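PDB 6AGI: calcium uptake protein 3, mitochondrial, which senses calcium through its EF-hands and, as a disulfide-linked heterodimer with MICU1, regulates the mitochondrial calcium uniporter channel. Local coordinates for residues 118-130 and 213-227. Sequence-based numbering, arbitrary orientation.
Sequences GNEMVDKKEFLVL and LVHFFGKKGKAELNF. With CA (calcium ion), chain F.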
ATOM      1  N   GLY B 118      11.187  10.722  20.516  1.00 25.42           N
ATOM      2  CA  GLY B 118      10.739  11.968  19.931  1.00 26.35           C
ATOM      3  C   GLY B 118      11.755  13.083  19.863  1.00 38.04           C
ATOM      4  O   GLY B 118      11.425  14.166  19.357  1.00 46.15           O
ATOM      5  N   ASN B 119      12.978  12.872  20.346  1.00 36.90           N
ATOM      6  CA  ASN B 119      13.986  13.923  20.212  1.00 33.94           C
ATOM      7  C   ASN B 119      14.455  14.145  18.777  1.00 28.72           C
ATOM      8  O   ASN B 119      15.292  15.018  18.570  1.00 36.86           O
ATOM      9  CB  ASN B 119      15.204  13.602  21.072  1.00 31.21           C
ATOM     10  CG  ASN B 119      15.871  12.314  20.655  1.00 53.60           C
ATOM     11  OD1 ASN B 119      15.438  11.659  19.695  1.00 43.28           O
ATOM     12  ND2 ASN B 119      16.935  11.942  21.360  1.00 56.07           N
ATOM     13  N   GLU B 120      14.008  13.351  17.804  1.00 27.46           N
ATOM     14  CA  GLU B 120      14.407  13.480  16.405  1.00 40.40           C
ATOM     15  C   GLU B 120      15.853  13.088  16.143  1.00 43.78           C
ATOM     16  O   GLU B 120      16.429  13.473  15.119  1.00 54.50           O
ATOM     17  CB  GLU B 120      14.135  14.888  15.892  1.00 57.12           C
ATOM     18  CG  GLU B 120      12.720  14.982  15.508  1.00 77.59           C
ATOM     19  CD  GLU B 120      12.178  16.330  15.759  1.00 96.96           C
ATOM     20  OE1 GLU B 120      12.964  17.236  16.112  1.00101.55           O
ATOM     21  OE2 GLU B 120      10.945  16.443  15.689  1.00111.33           O
ATOM     22  N   MET B 121      16.465  12.335  17.043  1.00 42.19           N
ATOM     23  CA  MET B 121      17.673  11.607  16.696  1.00 42.53           C
ATOM     24  C   MET B 121      17.418  10.147  17.048  1.00 39.96           C
ATOM     25  O   MET B 121      16.459   9.820  17.750  1.00 33.14           O
ATOM     26  CB  MET B 121      18.963  12.130  17.407  1.00 42.98           C
ATOM     27  CG  MET B 121      19.215  13.662  17.503  1.00 34.17           C
ATOM     28  SD  MET B 121      19.441  14.451  15.871  1.00 30.79           S
ATOM     29  CE  MET B 121      21.185  14.882  15.858  1.00 42.42           C
ATOM     30  N   VAL B 122      18.280   9.264  16.554  1.00 39.49           N
ATOM     31  CA  VAL B 122      18.192   7.840  16.838  1.00 30.63           C
ATOM     32  C   VAL B 122      19.512   7.441  17.487  1.00 25.98           C
ATOM     33  O   VAL B 122      20.580   7.575  16.878  1.00 20.96           O
ATOM     34  CB  VAL B 122      17.885   7.006  15.584  1.00 32.65           C
ATOM     35  CG1 VAL B 122      18.023   5.533  15.866  1.00 28.69           C
ATOM     36  CG2 VAL B 122      16.469   7.255  15.149  1.00 16.78           C
ATOM     37  N   ASP B 123      19.440   7.056  18.761  1.00 53.34           N
ATOM     38  CA  ASP B 123      20.549   6.489  19.522  1.00 57.98           C
ATOM     39  C   ASP B 123      21.002   5.177  18.902  1.00 52.51           C
ATOM     40  O   ASP B 123      20.261   4.513  18.175  1.00 50.29           O
ATOM     41  CB  ASP B 123      20.116   6.177  20.953  1.00 67.46           C
ATOM     42  CG  ASP B 123      19.353   7.307  21.598  1.00 88.57           C
ATOM     43  OD1 ASP B 123      19.238   8.390  20.980  1.00 92.51           O
ATOM     44  OD2 ASP B 123      18.814   7.079  22.702  1.00 96.79           O
ATOM     45  N   LYS B 124      22.224   4.776  19.241  1.00 46.82           N
ATOM     46  CA  LYS B 124      22.617   3.386  19.032  1.00 43.03           C
ATOM     47  C   LYS B 124      21.666   2.433  19.752  1.00 44.05           C
ATOM     48  O   LYS B 124      21.425   1.319  19.279  1.00 46.01           O
ATOM     49  CB  LYS B 124      24.056   3.166  19.509  1.00 35.94           C
ATOM     50  CG  LYS B 124      24.646   1.786  19.199  1.00 42.82           C
ATOM     51  CD  LYS B 124      26.103   1.778  19.642  1.00 48.73           C
ATOM     52  CE  LYS B 124      26.735   0.396  19.719  1.00 49.94           C
ATOM     53  NZ  LYS B 124      28.192   0.583  20.029  1.00 58.04           N
ATOM     54  N   LYS B 125      21.116   2.851  20.896  1.00 52.25           N
ATOM     55  CA  LYS B 125      20.339   1.943  21.730  1.00 45.50           C
ATOM     56  C   LYS B 125      18.924   1.792  21.188  1.00 54.02           C
ATOM     57  O   LYS B 125      18.402   0.661  21.091  1.00 63.67           O
ATOM     58  CB  LYS B 125      20.331   2.482  23.171  1.00 54.49           C
ATOM     59  CG  LYS B 125      19.475   1.734  24.180  1.00 67.60           C
ATOM     60  CD  LYS B 125      18.543   2.692  24.933  1.00 80.82           C
ATOM     61  CE  LYS B 125      17.180   2.827  24.278  1.00 85.80           C
ATOM     62  NZ  LYS B 125      16.458   4.070  24.705  1.00 84.05           N
ATOM     63  N   GLU B 126      18.357   2.905  20.698  1.00 50.24           N
ATOM     64  CA  GLU B 126      17.153   2.845  19.871  1.00 46.73           C
ATOM     65  C   GLU B 126      17.340   1.921  18.675  1.00 38.65           C
ATOM     66  O   GLU B 126      16.521   1.028  18.427  1.00 31.23           O
ATOM     67  CB  GLU B 126      16.763   4.238  19.385  1.00 31.36           C
ATOM     68  CG  GLU B 126      15.872   4.976  20.334  1.00 40.07           C
ATOM     69  CD  GLU B 126      15.662   6.414  19.925  1.00 49.98           C
ATOM     70  OE1 GLU B 126      16.605   7.036  19.409  1.00 51.78           O
ATOM     71  OE2 GLU B 126      14.532   6.915  20.092  1.00 56.25           O
ATOM     72  N   PHE B 127      18.417   2.129  17.925  1.00 27.32           N
ATOM     73  CA  PHE B 127      18.662   1.303  16.757  1.00 36.59           C
ATOM     74  C   PHE B 127      18.798  -0.162  17.133  1.00 36.55           C
ATOM     75  O   PHE B 127      18.460  -1.026  16.329  1.00 41.70           O
ATOM     76  CB  PHE B 127      19.895   1.799  15.994  1.00 23.85           C
ATOM     77  CG  PHE B 127      20.084   1.127  14.671  1.00 28.14           C
ATOM     78  CD1 PHE B 127      20.827  -0.038  14.551  1.00 26.63           C
ATOM     79  CD2 PHE B 127      19.455   1.632  13.544  1.00 40.41           C
ATOM     80  CE1 PHE B 127      20.986  -0.651  13.323  1.00 20.13           C
ATOM     81  CE2 PHE B 127      19.585   1.007  12.315  1.00 37.66           C
ATOM     82  CZ  PHE B 127      20.358  -0.133  12.205  1.00 39.66           C
ATOM     83  N   LEU B 128      19.311  -0.465  18.328  1.00 26.99           N
ATOM     84  CA  LEU B 128      19.548  -1.855  18.707  1.00 41.63           C
ATOM     85  C   LEU B 128      18.295  -2.582  19.200  1.00 43.75           C
ATOM     86  O   LEU B 128      18.242  -3.833  19.125  1.00 41.11           O
ATOM     87  CB  LEU B 128      20.672  -1.914  19.749  1.00 36.50           C
ATOM     88  CG  LEU B 128      22.059  -2.015  19.075  1.00 34.41           C
ATOM     89  CD1 LEU B 128      23.196  -1.905  20.060  1.00 35.30           C
ATOM     90  CD2 LEU B 128      22.198  -3.320  18.262  1.00 30.88           C
ATOM     91  N   VAL B 129      17.276  -1.845  19.665  1.00 34.86           N
ATOM     92  CA  VAL B 129      16.106  -2.535  20.214  1.00 49.48           C
ATOM     93  C   VAL B 129      15.503  -3.529  19.233  1.00 65.66           C
ATOM     94  O   VAL B 129      14.898  -4.519  19.643  1.00 68.54           O
ATOM     95  CB  VAL B 129      15.018  -1.547  20.666  1.00 49.98           C
ATOM     96  CG1 VAL B 129      15.611  -0.502  21.576  1.00 54.34           C
ATOM     97  CG2 VAL B 129      14.287  -0.944  19.441  1.00 38.77           C
ATOM     98  N   LEU B 130      15.636  -3.315  17.945  1.00 61.33           N
ATOM     99  CA  LEU B 130      14.910  -4.270  17.130  1.00 56.90           C
ATOM    100  C   LEU B 130      15.663  -5.585  16.982  1.00 51.28           C
ATOM    101  O   LEU B 130      15.036  -6.651  16.935  1.00 41.59           O
ATOM    102  CB  LEU B 130      14.556  -3.642  15.795  1.00 65.55           C
ATOM    103  CG  LEU B 130      13.607  -2.458  15.637  1.00 74.03           C
ATOM    104  CD1 LEU B 130      13.459  -1.836  14.200  1.00 78.11           C
ATOM    105  CD2 LEU B 130      12.377  -3.058  16.116  1.00 71.54           C
ATOM    106  N   LEU B 213      26.556  -0.280  12.435  1.00 20.04           N
ATOM    107  CA  LEU B 213      26.573   0.250  13.791  1.00 22.73           C
ATOM    108  C   LEU B 213      27.672   1.313  13.968  1.00 29.09           C
ATOM    109  O   LEU B 213      27.426   2.394  14.525  1.00 33.71           O
ATOM    110  CB  LEU B 213      26.759  -0.925  14.739  1.00 22.67           C
ATOM    111  CG  LEU B 213      25.898  -1.095  15.969  1.00 30.41           C
ATOM    112  CD1 LEU B 213      24.444  -0.995  15.604  1.00 22.88           C
ATOM    113  CD2 LEU B 213      26.223  -2.470  16.563  1.00 31.43           C
ATOM    114  N   VAL B 214      28.884   1.036  13.468  1.00 24.26           N
ATOM    115  CA  VAL B 214      29.988   1.997  13.545  1.00 37.95           C
ATOM    116  C   VAL B 214      29.786   3.153  12.562  1.00 43.10           C
ATOM    117  O   VAL B 214      30.071   4.322  12.872  1.00 40.08           O
ATOM    118  CB  VAL B 214      31.324   1.267  13.307  1.00 31.94           C
ATOM    119  CG1 VAL B 214      32.469   2.237  13.316  1.00 31.89           C
ATOM    120  CG2 VAL B 214      31.537   0.259  14.419  1.00 27.24           C
ATOM    121  N   HIS B 215      29.297   2.849  11.366  1.00 25.43           N
ATOM    122  CA  HIS B 215      29.043   3.894  10.392  1.00 26.52           C
ATOM    123  C   HIS B 215      28.042   4.910  10.936  1.00 29.89           C
ATOM    124  O   HIS B 215      28.209   6.118  10.733  1.00 20.66           O
ATOM    125  CB  HIS B 215      28.534   3.257   9.099  1.00 17.94           C
ATOM    126  CG  HIS B 215      28.147   4.248   8.047  1.00 16.97           C
ATOM    127  ND1 HIS B 215      29.068   4.862   7.231  1.00 23.76           N
ATOM    128  CD2 HIS B 215      26.941   4.728   7.671  1.00 30.05           C
ATOM    129  CE1 HIS B 215      28.447   5.676   6.397  1.00 16.12           C
ATOM    130  NE2 HIS B 215      27.154   5.618   6.647  1.00 15.71           N
ATOM    131  N   PHE B 216      27.005   4.435  11.650  1.00 40.62           N
ATOM    132  CA  PHE B 216      25.916   5.282  12.151  1.00 20.54           C
ATOM    133  C   PHE B 216      26.299   6.013  13.427  1.00 30.74           C
ATOM    134  O   PHE B 216      26.094   7.227  13.534  1.00 47.40           O
ATOM    135  CB  PHE B 216      24.662   4.446  12.409  1.00 19.38           C
ATOM    136  CG  PHE B 216      23.896   4.106  11.163  1.00 18.13           C
ATOM    137  CD1 PHE B 216      23.981   4.910  10.031  1.00 25.88           C
ATOM    138  CD2 PHE B 216      23.100   2.982  11.114  1.00 18.04           C
ATOM    139  CE1 PHE B 216      23.261   4.598   8.876  1.00 27.17           C
ATOM    140  CE2 PHE B 216      22.392   2.658   9.967  1.00 20.87           C
ATOM    141  CZ  PHE B 216      22.465   3.473   8.846  1.00 27.67           C
ATOM    142  N   PHE B 217      26.823   5.287  14.420  1.00 26.95           N
ATOM    143  CA  PHE B 217      27.037   5.854  15.747  1.00 26.26           C
ATOM    144  C   PHE B 217      28.503   5.906  16.154  1.00 34.94           C
ATOM    145  O   PHE B 217      28.796   6.073  17.343  1.00 38.25           O
ATOM    146  CB  PHE B 217      26.241   5.074  16.783  1.00 25.28           C
ATOM    147  CG  PHE B 217      24.877   4.703  16.312  1.00 38.35           C
ATOM    148  CD1 PHE B 217      23.865   5.655  16.259  1.00 46.98           C
ATOM    149  CD2 PHE B 217      24.599   3.414  15.898  1.00 26.84           C
ATOM    150  CE1 PHE B 217      22.602   5.324  15.811  1.00 23.59           C
ATOM    151  CE2 PHE B 217      23.345   3.089  15.445  1.00 30.69           C
ATOM    152  CZ  PHE B 217      22.347   4.054  15.399  1.00 22.86           C
ATOM    153  N   GLY B 218      29.434   5.751  15.215  1.00 32.70           N
ATOM    154  CA  GLY B 218      30.831   5.910  15.545  1.00 28.81           C
ATOM    155  C   GLY B 218      31.410   4.714  16.267  1.00 36.06           C
ATOM    156  O   GLY B 218      30.730   3.733  16.587  1.00 51.77           O
ATOM    157  N   LYS B 219      32.713   4.816  16.545  1.00 37.79           N
ATOM    158  CA  LYS B 219      33.438   3.703  17.144  1.00 34.91           C
ATOM    159  C   LYS B 219      33.123   3.569  18.625  1.00 46.21           C
ATOM    160  O   LYS B 219      33.207   2.465  19.178  1.00 51.17           O
ATOM    161  CB  LYS B 219      34.945   3.875  16.939  1.00 43.75           C
ATOM    162  CG  LYS B 219      35.471   3.428  15.576  1.00 55.48           C
ATOM    163  CD  LYS B 219      35.191   4.472  14.480  1.00 65.08           C
ATOM    164  CE  LYS B 219      35.919   4.147  13.171  1.00 71.05           C
ATOM    165  NZ  LYS B 219      35.503   5.059  12.056  1.00 68.36           N
ATOM    166  N   LYS B 220      32.766   4.668  19.290  1.00 47.84           N
ATOM    167  CA  LYS B 220      32.378   4.600  20.693  1.00 48.22           C
ATOM    168  C   LYS B 220      30.881   4.373  20.881  1.00 51.45           C
ATOM    169  O   LYS B 220      30.450   4.062  21.999  1.00 52.87           O
ATOM    170  CB  LYS B 220      32.792   5.875  21.434  1.00 46.54           C
ATOM    171  CG  LYS B 220      34.264   6.235  21.317  1.00 53.37           C
ATOM    172  CD  LYS B 220      34.498   7.636  20.699  1.00 70.42           C
ATOM    173  CE  LYS B 220      34.193   8.836  21.630  1.00 68.72           C
ATOM    174  NZ  LYS B 220      34.427  10.174  20.913  1.00 52.83           N
ATOM    175  N   GLY B 221      30.082   4.517  19.822  1.00 45.52           N
ATOM    176  CA  GLY B 221      28.645   4.338  19.940  1.00 46.41           C
ATOM    177  C   GLY B 221      27.873   5.498  20.547  1.00 44.15           C
ATOM    178  O   GLY B 221      26.756   5.301  21.030  1.00 43.11           O
ATOM    179  N   LYS B 222      28.425   6.709  20.532  1.00 47.71           N
ATOM    180  CA  LYS B 222      27.758   7.840  21.153  1.00 55.71           C
ATOM    181  C   LYS B 222      27.255   8.880  20.157  1.00 51.27           C
ATOM    182  O   LYS B 222      26.662   9.877  20.582  1.00 60.21           O
ATOM    183  CB  LYS B 222      28.693   8.504  22.182  1.00 62.02           C
ATOM    184  CG  LYS B 222      29.160   7.575  23.310  1.00 62.41           C
ATOM    185  CD  LYS B 222      28.011   7.250  24.268  1.00 70.96           C
ATOM    186  CE  LYS B 222      28.446   6.316  25.402  1.00 77.47           C
ATOM    187  NZ  LYS B 222      27.351   6.068  26.385  1.00 77.38           N
ATOM    188  N   ALA B 223      27.466   8.689  18.854  1.00 46.47           N
ATOM    189  CA  ALA B 223      26.905   9.607  17.872  1.00 43.03           C
ATOM    190  C   ALA B 223      25.422   9.309  17.649  1.00 38.38           C
ATOM    191  O   ALA B 223      24.955   8.183  17.861  1.00 32.22           O
ATOM    192  CB  ALA B 223      27.658   9.513  16.546  1.00 25.83           C
ATOM    193  N   GLU B 224      24.694  10.305  17.129  1.00 29.06           N
ATOM    194  CA  GLU B 224      23.267  10.132  16.895  1.00 35.64           C
ATOM    195  C   GLU B 224      22.899  10.520  15.471  1.00 31.03           C
ATOM    196  O   GLU B 224      23.619  11.266  14.799  1.00 23.22           O
ATOM    197  CB  GLU B 224      22.417  10.961  17.876  1.00 42.69           C
ATOM    198  CG  GLU B 224      22.623  10.650  19.351  1.00 56.92           C
ATOM    199  CD  GLU B 224      23.167  11.854  20.108  1.00 84.09           C
ATOM    200  OE1 GLU B 224      23.075  12.989  19.569  1.00 92.03           O
ATOM    201  OE2 GLU B 224      23.680  11.667  21.238  1.00 94.46           O
ATOM    202  N   LEU B 225      21.758   9.970  15.025  1.00 39.43           N
ATOM    203  CA  LEU B 225      21.294  10.022  13.642  1.00 22.06           C
ATOM    204  C   LEU B 225      20.044  10.884  13.549  1.00 31.44           C
ATOM    205  O   LEU B 225      19.031  10.577  14.189  1.00 38.35           O
ATOM    206  CB  LEU B 225      20.983   8.624  13.130  1.00 21.25           C
ATOM    207  CG  LEU B 225      22.042   7.794  12.428  1.00 26.61           C
ATOM    208  CD1 LEU B 225      21.343   6.541  11.895  1.00 19.41           C
ATOM    209  CD2 LEU B 225      22.649   8.589  11.289  1.00 22.34           C
ATOM    210  N   ASN B 226      20.104  11.953  12.756  1.00 25.10           N
ATOM    211  CA  ASN B 226      18.919  12.761  12.490  1.00 38.94           C
ATOM    212  C   ASN B 226      18.192  12.204  11.260  1.00 28.96           C
ATOM    213  O   ASN B 226      18.679  11.293  10.579  1.00 26.37           O
ATOM    214  CB  ASN B 226      19.302  14.230  12.298  1.00 52.16           C
ATOM    215  CG  ASN B 226      20.127  14.466  11.025  1.00 53.05           C
ATOM    216  OD1 ASN B 226      20.567  13.528  10.360  1.00 59.93           O
ATOM    217  ND2 ASN B 226      20.365  15.724  10.713  1.00 52.99           N
ATOM    218  N   PHE B 227      17.021  12.769  10.950  1.00 27.70           N
ATOM    219  CA  PHE B 227      16.249  12.278   9.810  1.00 33.63           C
ATOM    220  C   PHE B 227      17.005  12.439   8.492  1.00 35.30           C
ATOM    221  O   PHE B 227      16.884  11.604   7.584  1.00 30.09           O
ATOM    222  CB  PHE B 227      14.923  13.018   9.714  1.00 29.24           C
ATOM    223  CG  PHE B 227      14.118  12.610   8.538  1.00 26.93           C
ATOM    224  CD1 PHE B 227      13.941  11.262   8.227  1.00 19.11           C
ATOM    225  CD2 PHE B 227      13.586  13.580   7.696  1.00 18.49           C
ATOM    226  CE1 PHE B 227      13.202  10.893   7.099  1.00 19.40           C
ATOM    227  CE2 PHE B 227      12.854  13.229   6.572  1.00 17.56           C
ATOM    228  CZ  PHE B 227      12.657  11.889   6.268  1.00 27.14           C
TER
HETATM  229 CA    CA F 601      15.965   9.301  20.174  1.00 64.95          CA
HETATM  230  O   HOH W   1      24.309   6.580  19.784  1.00 22.20           O
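The Phe217 ring packs flat against the start of helix 124-130. Lys124 CA sits over the centre of one ring face, 3.5 Å from the ring centroid, a CH-pi contact. Phe216 CB covers the opposite face. With Phe217 CG anti to its own carbonyl carbon (chi1 -41°), the rim reaches Phe127, and Phe217 CZ lies 3.4 Å from Phe127 CB. Phe216 adds an offset edge-to-face contact, its edge toward the Phe127 face with the planes at 67°. Leu213 CD1 closes on Phe127 CD1 at 3.9 Å. The extended Lys124 chain packs its CD on Gly221 CA. An alanine in place of Phe217 would probably open a gap between Lys124 and Phe216 and leave Phe127 without one wall of its aromatic cluster.

Beside these rings, Val122 and Leu225 form an antiparallel hydrogen-bonded pair. Val122 N donates to Leu225 O at 2.8 Å, and Leu225 N to Val122 O at 3.2 Å. The bridge resembles that between paired EF-hand loops, with 213-227 probably acting as partner to the loop of EF-hand 1. In that loop Asn119 OD1, Met121 O and both Glu126 carboxylate oxygens bind calcium, with Asp115 and Asp117 completing the site.

The solvent side is looser. Met121 SD rests 3.6 Å from Asn226 CB, while Asn226 OD1 caps Asp229 N. Glu224 sets its CB against Met121 CB. A water links Lys124 N to Gly221 O and Ala223 O.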